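Lmo2349 protein (Listeria monocytogenes, PDB 4GVO) probably serves as the extracellular solute-binding protein of an amino-acid ABC transporter, thought to deliver L-cystine, and holds histidine or S-oxy cysteine in this crystal. Local coordinates at residues A[20-24]-A[33-37]; A[74-78]-A[94-99]; A[100-105]-A[184-190]. One frame throughout, in Å; residues are numbered along the deposited sequence.

Contact 1 of 3, residues A[20-24]-A[33-37]; sequences PNVCF and GYDVE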
loop_
_atom_site.group_PDB
_atom_site.type_symbol
_atom_site.label_atom_id
_atom_site.label_comp_id
_atom_site.label_asym_id
_atom_site.label_seq_id
_atom_site.Cartn_x
_atom_site.Cartn_y
_atom_site.Cartn_z
ATOM N N PRO A 20 -7.492 -6.158 -0.503
ATOM C CA PRO A 20 -7.946 -7.048 -1.570
ATOM C C PRO A 20 -7.034 -7.030 -2.784
ATOM O O PRO A 20 -6.563 -5.967 -3.197
ATOM C CB PRO A 20 -9.369 -6.494 -1.892
ATOM C CG PRO A 20 -9.848 -5.948 -0.569
ATOM C CD PRO A 20 -8.593 -5.271 -0.034
ATOM N N ASN A 21 -6.764 -8.216 -3.320
ATOM C CA ASN A 21 -5.881 -8.412 -4.435
ATOM C C ASN A 21 -4.405 -8.138 -4.203
ATOM O O ASN A 21 -3.602 -8.276 -5.141
ATOM C CB ASN A 21 -6.383 -7.774 -5.725
ATOM C CG ASN A 21 -7.316 -8.709 -6.506
ATOM O OD1 ASN A 21 -7.982 -9.547 -5.934
ATOM N ND2 ASN A 21 -7.418 -8.488 -7.792
ATOM N N VAL A 22 -4.047 -7.798 -2.977
ATOM C CA VAL A 22 -2.655 -7.445 -2.619
ATOM C C VAL A 22 -2.122 -8.372 -1.530
ATOM O O VAL A 22 -1.074 -8.992 -1.673
ATOM C CB VAL A 22 -2.559 -5.973 -2.231
ATOM C CG1 VAL A 22 -1.252 -5.675 -1.504
ATOM C CG2 VAL A 22 -2.780 -5.089 -3.463
ATOM N N CYS A 23 -2.876 -8.471 -0.441
ATOM C CA CYS A 23 -2.559 -9.388 0.664
ATOM C C CYS A 23 -3.866 -9.674 1.387
ATOM O O CYS A 23 -4.431 -8.835 2.049
ATOM C CB CYS A 23 -1.423 -8.889 1.587
ATOM S SG CYS A 23 -1.612 -7.233 2.267
ATOM N N PHE A 24 -4.362 -10.886 1.190
ATOM C CA PHE A 24 -5.669 -11.260 1.648
ATOM C C PHE A 24 -5.787 -12.776 1.673
ATOM O O PHE A 24 -4.971 -13.464 1.113
ATOM C CB PHE A 24 -6.752 -10.645 0.787
ATOM C CG PHE A 24 -6.936 -11.324 -0.545
ATOM C CD1 PHE A 24 -6.050 -11.077 -1.595
ATOM C CD2 PHE A 24 -7.964 -12.225 -0.765
ATOM C CE1 PHE A 24 -6.184 -11.674 -2.830
ATOM C CE2 PHE A 24 -8.111 -12.827 -2.003
ATOM C CZ PHE A 24 -7.200 -12.571 -3.029
ATOM N N GLY A 33 -2.689 -12.735 -3.232
ATOM C CA GLY A 33 -2.656 -11.371 -3.700
ATOM C C GLY A 33 -1.294 -11.012 -4.266
ATOM O O GLY A 33 -0.326 -11.738 -4.081
ATOM N N TYR A 34 -1.229 -9.862 -4.937
ATOM C CA TYR A 34 -0.026 -9.434 -5.650
ATOM C C TYR A 34 1.250 -9.524 -4.806
ATOM O O TYR A 34 2.222 -10.088 -5.219
ATOM C CB TYR A 34 -0.244 -7.977 -6.080
ATOM C CG TYR A 34 0.818 -7.391 -6.979
ATOM C CD1 TYR A 34 1.173 -7.978 -8.193
ATOM C CD2 TYR A 34 1.469 -6.236 -6.621
ATOM C CE1 TYR A 34 2.135 -7.411 -8.979
ATOM C CE2 TYR A 34 2.428 -5.639 -7.451
ATOM C CZ TYR A 34 2.766 -6.235 -8.620
ATOM O OH TYR A 34 3.725 -5.708 -9.484
ATOM N N ASP A 35 1.259 -8.931 -3.617
ATOM C CA ASP A 35 2.486 -8.856 -2.836
ATOM C C ASP A 35 2.894 -10.240 -2.355
ATOM O O ASP A 35 4.093 -10.583 -2.358
ATOM C CB ASP A 35 2.334 -7.905 -1.668
ATOM C CG ASP A 35 2.418 -6.438 -2.059
ATOM O OD1 ASP A 35 1.738 -6.047 -3.038
ATOM O OD2 ASP A 35 3.103 -5.652 -1.319
ATOM N N VAL A 36 1.911 -11.014 -1.921
ATOM C CA VAL A 36 2.159 -12.369 -1.449
ATOM C C VAL A 36 2.705 -13.243 -2.555
ATOM O O VAL A 36 3.736 -13.927 -2.364
ATOM C CB VAL A 36 0.901 -12.940 -0.826
ATOM C CG1 VAL A 36 1.068 -14.441 -0.487
ATOM C CG2 VAL A 36 0.512 -12.096 0.383
ATOM N N GLU A 37 2.054 -13.211 -3.722
ATOM C CA GLU A 37 2.505 -14.012 -4.839
ATOM C C GLU A 37 3.865 -13.556 -5.365
ATOM O O GLU A 37 4.692 -14.388 -5.767
ATOM C CB GLU A 37 1.445 -14.070 -5.933
ATOM C CG GLU A 37 0.162 -14.742 -5.433
ATOM C CD GLU A 37 0.287 -16.185 -4.969
ATOM O OE1 GLU A 37 1.225 -16.898 -5.396
ATOM O OE2 GLU A 37 -0.594 -16.642 -4.202
#

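Contact 2 of 3, residues A[74-78]-A[94-99]; sequences AHQME and YNNFPL. With HIS (histidine), chain E.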
loop_
_atom_site.group_PDB
_atom_site.type_symbol
_atom_site.label_atom_id
_atom_site.label_comp_id
_atom_site.label_asym_id
_atom_site.label_seq_id
_atom_site.Cartn_x
_atom_site.Cartn_y
_atom_site.Cartn_z
ATOM N N ALA A 74 6.140 -6.529 3.276
ATOM C CA ALA A 74 5.524 -6.451 1.928
ATOM C C ALA A 74 4.074 -6.057 2.065
ATOM O O ALA A 74 3.272 -6.873 2.498
ATOM C CB ALA A 74 5.621 -7.813 1.237
ATOM N N HIS A 75 3.752 -4.791 1.815
ATOM C CA HIS A 75 2.400 -4.313 1.898
ATOM C C HIS A 75 2.244 -3.041 1.100
ATOM O O HIS A 75 1.827 -2.017 1.633
ATOM C CB HIS A 75 2.001 -4.080 3.376
ATOM C CG HIS A 75 0.506 -3.989 3.617
ATOM N ND1 HIS A 75 -0.286 -2.993 3.110
ATOM C CD2 HIS A 75 -0.342 -4.826 4.344
ATOM C CE1 HIS A 75 -1.572 -3.223 3.493
ATOM N NE2 HIS A 75 -1.603 -4.306 4.264
ATOM N N GLN A 76 2.633 -3.079 -0.164
ATOM C CA GLN A 76 2.545 -1.887 -1.022
ATOM C C GLN A 76 3.213 -0.677 -0.364
ATOM O O GLN A 76 2.667 0.442 -0.372
ATOM C CB GLN A 76 1.110 -1.611 -1.406
ATOM C CG GLN A 76 0.545 -2.634 -2.387
ATOM C CD GLN A 76 1.151 -2.493 -3.765
ATOM O OE1 GLN A 76 1.122 -1.411 -4.348
ATOM N NE2 GLN A 76 1.730 -3.578 -4.271
ATOM N N MET A 77 4.398 -0.880 0.225
ATOM C CA MET A 77 5.002 0.192 1.024
ATOM C C MET A 77 5.684 1.244 0.142
ATOM O O MET A 77 6.647 0.957 -0.581
ATOM C CB MET A 77 6.032 -0.363 2.029
ATOM C CG MET A 77 5.419 -1.367 3.014
ATOM S SD MET A 77 4.072 -0.729 4.008
ATOM C CE MET A 77 4.991 0.171 5.259
ATOM N N GLU A 78 5.179 2.473 0.269
ATOM C CA GLU A 78 5.716 3.630 -0.405
ATOM C C GLU A 78 7.008 4.092 0.203
ATOM O O GLU A 78 7.128 4.203 1.426
ATOM C CB GLU A 78 4.680 4.749 -0.327
ATOM C CG GLU A 78 3.432 4.507 -1.172
ATOM C CD GLU A 78 2.278 5.425 -0.727
ATOM O OE1 GLU A 78 2.407 6.663 -0.902
ATOM O OE2 GLU A 78 1.275 4.936 -0.177
ATOM N N TYR A 94 8.278 -2.382 -7.319
ATOM C CA TYR A 94 7.338 -3.306 -7.896
ATOM C C TYR A 94 5.901 -2.791 -8.057
ATOM O O TYR A 94 5.003 -3.544 -8.449
ATOM C CB TYR A 94 7.391 -4.653 -7.193
ATOM C CG TYR A 94 6.880 -4.721 -5.760
ATOM C CD1 TYR A 94 7.733 -4.509 -4.678
ATOM C CD2 TYR A 94 5.543 -5.005 -5.478
ATOM C CE1 TYR A 94 7.292 -4.617 -3.377
ATOM C CE2 TYR A 94 5.092 -5.152 -4.189
ATOM C CZ TYR A 94 5.973 -4.974 -3.124
ATOM O OH TYR A 94 5.590 -5.097 -1.820
ATOM N N ASN A 95 5.694 -1.504 -7.831
ATOM C CA ASN A 95 4.424 -0.848 -8.175
ATOM C C ASN A 95 4.650 0.676 -8.108
ATOM O O ASN A 95 5.675 1.117 -7.564
ATOM C CB ASN A 95 3.255 -1.246 -7.246
ATOM C CG ASN A 95 1.918 -1.048 -7.891
ATOM O OD1 ASN A 95 1.843 -0.741 -9.102
ATOM N ND2 ASN A 95 0.865 -1.202 -7.125
ATOM N N ASN A 96 3.685 1.414 -8.616
ATOM C CA ASN A 96 3.522 2.857 -8.397
ATOM C C ASN A 96 2.290 3.056 -7.487
ATOM O O ASN A 96 1.310 2.363 -7.656
ATOM C CB ASN A 96 3.111 3.573 -9.715
ATOM C CG ASN A 96 4.139 3.495 -10.770
ATOM O OD1 ASN A 96 3.869 3.000 -11.862
ATOM N ND2 ASN A 96 5.326 3.921 -10.454
ATOM N N PHE A 97 2.309 4.034 -6.584
ATOM C CA PHE A 97 1.193 4.245 -5.678
ATOM C C PHE A 97 0.890 5.768 -5.628
ATOM O O PHE A 97 0.960 6.398 -4.567
ATOM C CB PHE A 97 1.519 3.656 -4.308
ATOM C CG PHE A 97 0.341 3.168 -3.526
ATOM C CD1 PHE A 97 -0.521 4.038 -2.860
ATOM C CD2 PHE A 97 0.083 1.801 -3.438
ATOM C CE1 PHE A 97 -1.599 3.548 -2.122
ATOM C CE2 PHE A 97 -1.001 1.329 -2.748
ATOM C CZ PHE A 97 -1.832 2.204 -2.072
ATOM N N PRO A 98 0.469 6.347 -6.776
ATOM C CA PRO A 98 0.194 7.792 -6.790
ATOM C C PRO A 98 -1.071 8.074 -5.985
ATOM O O PRO A 98 -2.113 7.422 -6.179
ATOM C CB PRO A 98 -0.005 8.111 -8.273
ATOM C CG PRO A 98 -0.404 6.820 -8.875
ATOM C CD PRO A 98 0.362 5.775 -8.117
ATOM N N LEU A 99 -1.017 9.033 -5.075
ATOM C CA LEU A 99 -2.127 9.332 -4.162
ATOM C C LEU A 99 -2.919 10.569 -4.591
ATOM O O LEU A 99 -2.349 11.580 -4.957
ATOM C CB LEU A 99 -1.589 9.589 -2.753
ATOM C CG LEU A 99 -0.974 8.359 -2.046
ATOM C CD1 LEU A 99 -0.392 8.779 -0.676
ATOM C CD2 LEU A 99 -1.991 7.227 -1.929
HETATM N N HIS E . 0.925 2.286 0.365
HETATM C CA HIS E . 0.706 2.401 1.840
HETATM C C HIS E . 1.890 2.945 2.565
HETATM O O HIS E . 2.970 3.029 1.961
HETATM C CB HIS E . 0.331 1.049 2.420
HETATM C CG HIS E . -1.140 0.776 2.333
HETATM N ND1 HIS E . -1.763 0.678 1.150
HETATM C CD2 HIS E . -2.142 0.651 3.326
HETATM C CE1 HIS E . -3.089 0.488 1.372
HETATM N NE2 HIS E . -3.294 0.447 2.696
HETATM O OXT HIS E . 1.768 3.319 3.754
HETATM O O HOH W 1 5.931 -3.393 0.254
HETATM O O HOH W 2 2.686 8.000 -3.115
#

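Contact 3 of 3, residues A[100-105]-A[184-190]; sequences QLTVLD and IKEKVVG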
loop_
_atom_site.group_PDB
_atom_site.type_symbol
_atom_site.label_atom_id
_atom_site.label_comp_id
_atom_site.label_asym_id
_atom_site.label_seq_id
_atom_site.Cartn_x
_atom_site.Cartn_y
_atom_site.Cartn_z
ATOM N N GLN A 100 -4.226 10.464 -4.501
ATOM C CA GLN A 100 -5.149 11.553 -4.722
ATOM C C GLN A 100 -6.224 11.544 -3.654
ATOM O O GLN A 100 -6.597 10.464 -3.160
ATOM C CB GLN A 100 -5.851 11.448 -6.090
ATOM C CG GLN A 100 -4.947 11.813 -7.261
ATOM C CD GLN A 100 -5.551 11.435 -8.580
ATOM O OE1 GLN A 100 -5.463 10.310 -8.985
ATOM N NE2 GLN A 100 -6.237 12.397 -9.227
ATOM N N LEU A 101 -6.774 12.707 -3.339
ATOM C CA LEU A 101 -8.023 12.751 -2.598
ATOM C C LEU A 101 -9.047 11.882 -3.291
ATOM O O LEU A 101 -9.113 11.812 -4.513
ATOM C CB LEU A 101 -8.563 14.145 -2.459
ATOM C CG LEU A 101 -7.705 15.169 -1.723
ATOM C CD1 LEU A 101 -8.389 16.533 -1.713
ATOM C CD2 LEU A 101 -7.363 14.699 -0.299
ATOM N N THR A 102 -9.848 11.208 -2.477
ATOM C CA THR A 102 -10.825 10.263 -2.986
ATOM C C THR A 102 -12.133 10.559 -2.245
ATOM O O THR A 102 -12.150 10.754 -1.040
ATOM C CB THR A 102 -10.325 8.836 -2.745
ATOM O OG1 THR A 102 -9.157 8.613 -3.542
ATOM C CG2 THR A 102 -11.394 7.799 -3.132
ATOM N N VAL A 103 -13.221 10.649 -3.006
ATOM C CA VAL A 103 -14.522 11.062 -2.501
ATOM C C VAL A 103 -15.624 10.145 -3.036
ATOM O O VAL A 103 -15.401 9.320 -3.909
ATOM C CB VAL A 103 -14.810 12.519 -2.913
ATOM C CG1 VAL A 103 -13.806 13.491 -2.270
ATOM C CG2 VAL A 103 -14.834 12.648 -4.446
ATOM N N LEU A 104 -16.822 10.275 -2.480
ATOM C CA LEU A 104 -18.004 9.645 -3.110
ATOM C C LEU A 104 -18.159 10.136 -4.547
ATOM O O LEU A 104 -17.925 11.302 -4.852
ATOM C CB LEU A 104 -19.227 10.040 -2.374
ATOM C CG LEU A 104 -19.646 9.376 -1.164
ATOM C CD1 LEU A 104 -21.054 9.975 -0.877
ATOM C CD2 LEU A 104 -19.698 7.854 -1.337
ATOM N N ASP A 105 -18.590 9.259 -5.435
ATOM C CA ASP A 105 -18.685 9.613 -6.836
ATOM C C ASP A 105 -19.597 10.821 -7.076
ATOM O O ASP A 105 -19.350 11.614 -7.986
ATOM C CB ASP A 105 -19.174 8.410 -7.645
ATOM C CG ASP A 105 -19.141 8.674 -9.101
ATOM O OD1 ASP A 105 -18.044 8.647 -9.691
ATOM O OD2 ASP A 105 -20.229 8.946 -9.648
ATOM N N ILE A 184 -20.891 1.372 -2.722
ATOM C CA ILE A 184 -20.323 2.677 -2.420
ATOM C C ILE A 184 -19.303 2.933 -3.532
ATOM O O ILE A 184 -18.237 2.295 -3.545
ATOM C CB ILE A 184 -19.628 2.710 -1.018
ATOM C CG1 ILE A 184 -20.593 2.207 0.084
ATOM C CG2 ILE A 184 -19.022 4.119 -0.742
ATOM C CD1 ILE A 184 -19.879 1.704 1.342
ATOM N N LYS A 185 -19.602 3.834 -4.454
ATOM C CA LYS A 185 -18.621 4.201 -5.520
ATOM C C LYS A 185 -17.798 5.394 -5.097
ATOM O O LYS A 185 -18.332 6.434 -4.691
ATOM C CB LYS A 185 -19.347 4.521 -6.826
ATOM C CG LYS A 185 -20.290 3.448 -7.335
ATOM C CD LYS A 185 -19.626 2.102 -7.606
ATOM C CE LYS A 185 -20.682 1.165 -8.209
ATOM N NZ LYS A 185 -20.119 -0.160 -8.559
ATOM N N GLU A 186 -16.492 5.242 -5.240
ATOM C CA GLU A 186 -15.534 6.291 -4.943
ATOM C C GLU A 186 -14.895 6.761 -6.212
ATOM O O GLU A 186 -14.905 6.089 -7.247
ATOM C CB GLU A 186 -14.457 5.748 -4.036
ATOM C CG GLU A 186 -14.977 5.360 -2.665
ATOM C CD GLU A 186 -13.916 4.756 -1.768
ATOM O OE1 GLU A 186 -12.742 4.738 -2.164
ATOM O OE2 GLU A 186 -14.260 4.197 -0.696
ATOM N N LYS A 187 -14.359 7.967 -6.171
ATOM C CA LYS A 187 -13.583 8.504 -7.319
ATOM C C LYS A 187 -12.403 9.318 -6.788
ATOM O O LYS A 187 -12.524 9.984 -5.755
ATOM C CB LYS A 187 -14.459 9.308 -8.283
ATOM C CG LYS A 187 -14.888 10.650 -7.761
ATOM C CD LYS A 187 -15.760 11.384 -8.755
ATOM C CE LYS A 187 -16.264 12.678 -8.142
ATOM N NZ LYS A 187 -17.302 13.267 -9.025
ATOM N N VAL A 188 -11.293 9.298 -7.530
ATOM C CA VAL A 188 -10.192 10.229 -7.254
ATOM C C VAL A 188 -10.538 11.600 -7.819
ATOM O O VAL A 188 -11.237 11.723 -8.853
ATOM C CB VAL A 188 -8.829 9.712 -7.828
ATOM C CG1 VAL A 188 -8.426 8.416 -7.128
ATOM C CG2 VAL A 188 -8.854 9.546 -9.345
ATOM N N VAL A 189 -10.078 12.637 -7.131
ATOM C CA VAL A 189 -10.280 14.019 -7.553
ATOM C C VAL A 189 -8.977 14.765 -7.363
ATOM O O VAL A 189 -8.149 14.406 -6.536
ATOM C CB VAL A 189 -11.429 14.731 -6.814
ATOM C CG1 VAL A 189 -12.770 14.091 -7.159
ATOM C CG2 VAL A 189 -11.209 14.779 -5.321
ATOM N N GLY A 190 -8.807 15.857 -8.081
ATOM C CA GLY A 190 -7.723 16.749 -7.785
ATOM C C GLY A 190 -6.384 16.246 -8.262
ATOM O O GLY A 190 -6.255 15.291 -9.063
HETATM O O HOH W 3 -6.073 15.067 -4.892
HETATM O O HOH W 4 -16.398 6.380 -9.486
#

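Contact 1 of 3, residues A[20-24]-A[33-37]
Two consecutive carbonyls, those of Asn21 and Val22, meet the first two amides of the helix that begins at Tyr34, with Gly33 in the N-cap position. Tyr34 N gives a nearly straight bond to Asn21 O (2.9 Å, 174° at the hydrogen), although it approaches from above the carbonyl plane. The second bond, Asp35 N to Val22 O at 3.0 Å, is more bent but lies in the carbonyl plane, on a lone pair. A classic beta bulge, with Val22 and Cys23 opposite Phe19, shapes the turn that presents the two carbonyls.

Apolar contact flanks this polar pair: Gly33 CA packs 3.6 Å from Phe24 CE1, and Cys23 CB touches Val36 CG2.

Val22 and Asp35 run side by side in the same direction, and the methyl Val22 CG1, set anti to the backbone N (chi1 164°), rests 3.4 Å from Asp35 OD1. The carboxylate finds its polar partners beyond the contact, OD1 in Gln76 NE2 and OD2 in Tyr94 OH.

The first amides of a helix have no acceptor within it; here the turn between strands 18-19 and 23-25 supplies two. Such bonds are likely to suit the helix dipole, and they hold the helix start at which Asp35 meets Gln76, a residue of the ligand pocket.

Contact 2 of 3, residues A[74-78]-A[94-99]
The ligand pocket of this family 3 solute-binding protein is built in part where the loop 74-78, after strand 72-73, faces the start of strand 95-104. Between them Gln76 and Glu78 reach across to Tyr94, Asn95, Phe97 and Leu99. The one direct hydrogen bond runs from Asn95 ND2 to Gln76 OE1 (2.8 Å); the oxygen lies close to the amide plane of Asn95, whereas the donor is tilted from the carbonyl plane of Gln76, and the two amides are turned 68° apart. A bend at chi2 (-71°) folds the Gln76 chain so that OE1 also sits at the edge of the Phe97 ring, in its plane, while NE2, held by Asp35, comes near Tyr94 CE2.

Phe97 offers one face to the bound histidine, whose N stands 3.6 Å above the ring centre. That same ligand N is 2.7 Å from Glu78 OE2 and 2.6 Å from Gln76 O. Glu78 N gives the ligand O a nearly straight hydrogen bond of 2.8 Å. The other carboxylate oxygen of Glu78, OE1, packs on Leu99 CD1, is bonded by Asn128, and shares a water with Phe97 O. A second water accepts from His75 N and Met77 N and donates to Tyr94 OH, a hydroxyl also bonded to Asp35.

Carboxylate, carbonyl and aromatic face thus converge on one amino group. If that group is protonated, as expected for an amino acid, the charge of Glu78 and the pi face of Phe97 would both stabilise it, while Arg83 and Asn128 also bond the ligand.

Contact 3 of 3, residues A[100-105]-A[184-190]
Val103 and Lys187 form a hydrogen-bonded antiparallel pair at the middle of this contact, Val103 N reaching Lys187 O at 2.9 Å and Lys187 N returning to Val103 O at 2.8 Å. On either side the pairs Thr102-Val188 and Leu104-Glu186 are non-hydrogen-bonded. Further bonds run from Val189 N to Leu101 O and from Asp105 N to Lys185 O, and the axes of the short strand segments come within 4.5 Å, their N-to-C directions 143° apart.

At one end Gln100, extended beyond CG, lays its amide beside Val188, with OE1 3.5 Å from CG2, and NE2 donates to Gly190 O from above that carbonyl plane. At the other the Lys187 chain leaves with CG between the backbone N and carbonyl carbon (chi1 73°), then runs straight past Asp105 to place NZ 2.8 Å from Asp105 O. The Asp105 carboxylate lies across this chain, its OD1 against Lys187 CD.

The side chains of Val103 and Val189 cross at about a right angle, CG2 of Val103 against CG1 of Val189 (3.7 Å), on the face that also carries Leu101 and Lys187. Thr102 and Val188 share the other face, where Thr102 CG2 touches Glu186 OE1 at 3.5 Å.

Waters join Leu101 N to Val189 O and Asp105 OD1 to Glu186 O. Farther out, Lys187 NZ also bonds Asn108, and Lys185 NZ is held by Asn179 and Ser182 carbonyls. In the mixed sheet of this solute-binding fold, strand 95-104 lies here between 168-170 and 186-189, helices 156-162 and 172-180 pack against Glu186, and Gly190 turns the corner into strand 191-202.

From the N terminus the three contacts come in series, with none nested in or crossing another. Contact 1 closes a short hairpin excursion, returning the chain from 20-24 to the start of helix 34-44. Contact 2 closes the stretch holding helix 81-86 and strand 88-89, bringing 94-99 back to the pocket loop 74-78. Contact 3 spans the longest interval, joining 100-105 to 184-190 around the segment that includes helices 128-139, 156-162 and 172-180. Contacts 1 and 2 touch directly, through Asp35 and Tyr34 with Tyr94. Strand 95-104 is shared by contacts 2 and 3, running from the ligand pocket to where it pairs with strand 186-189.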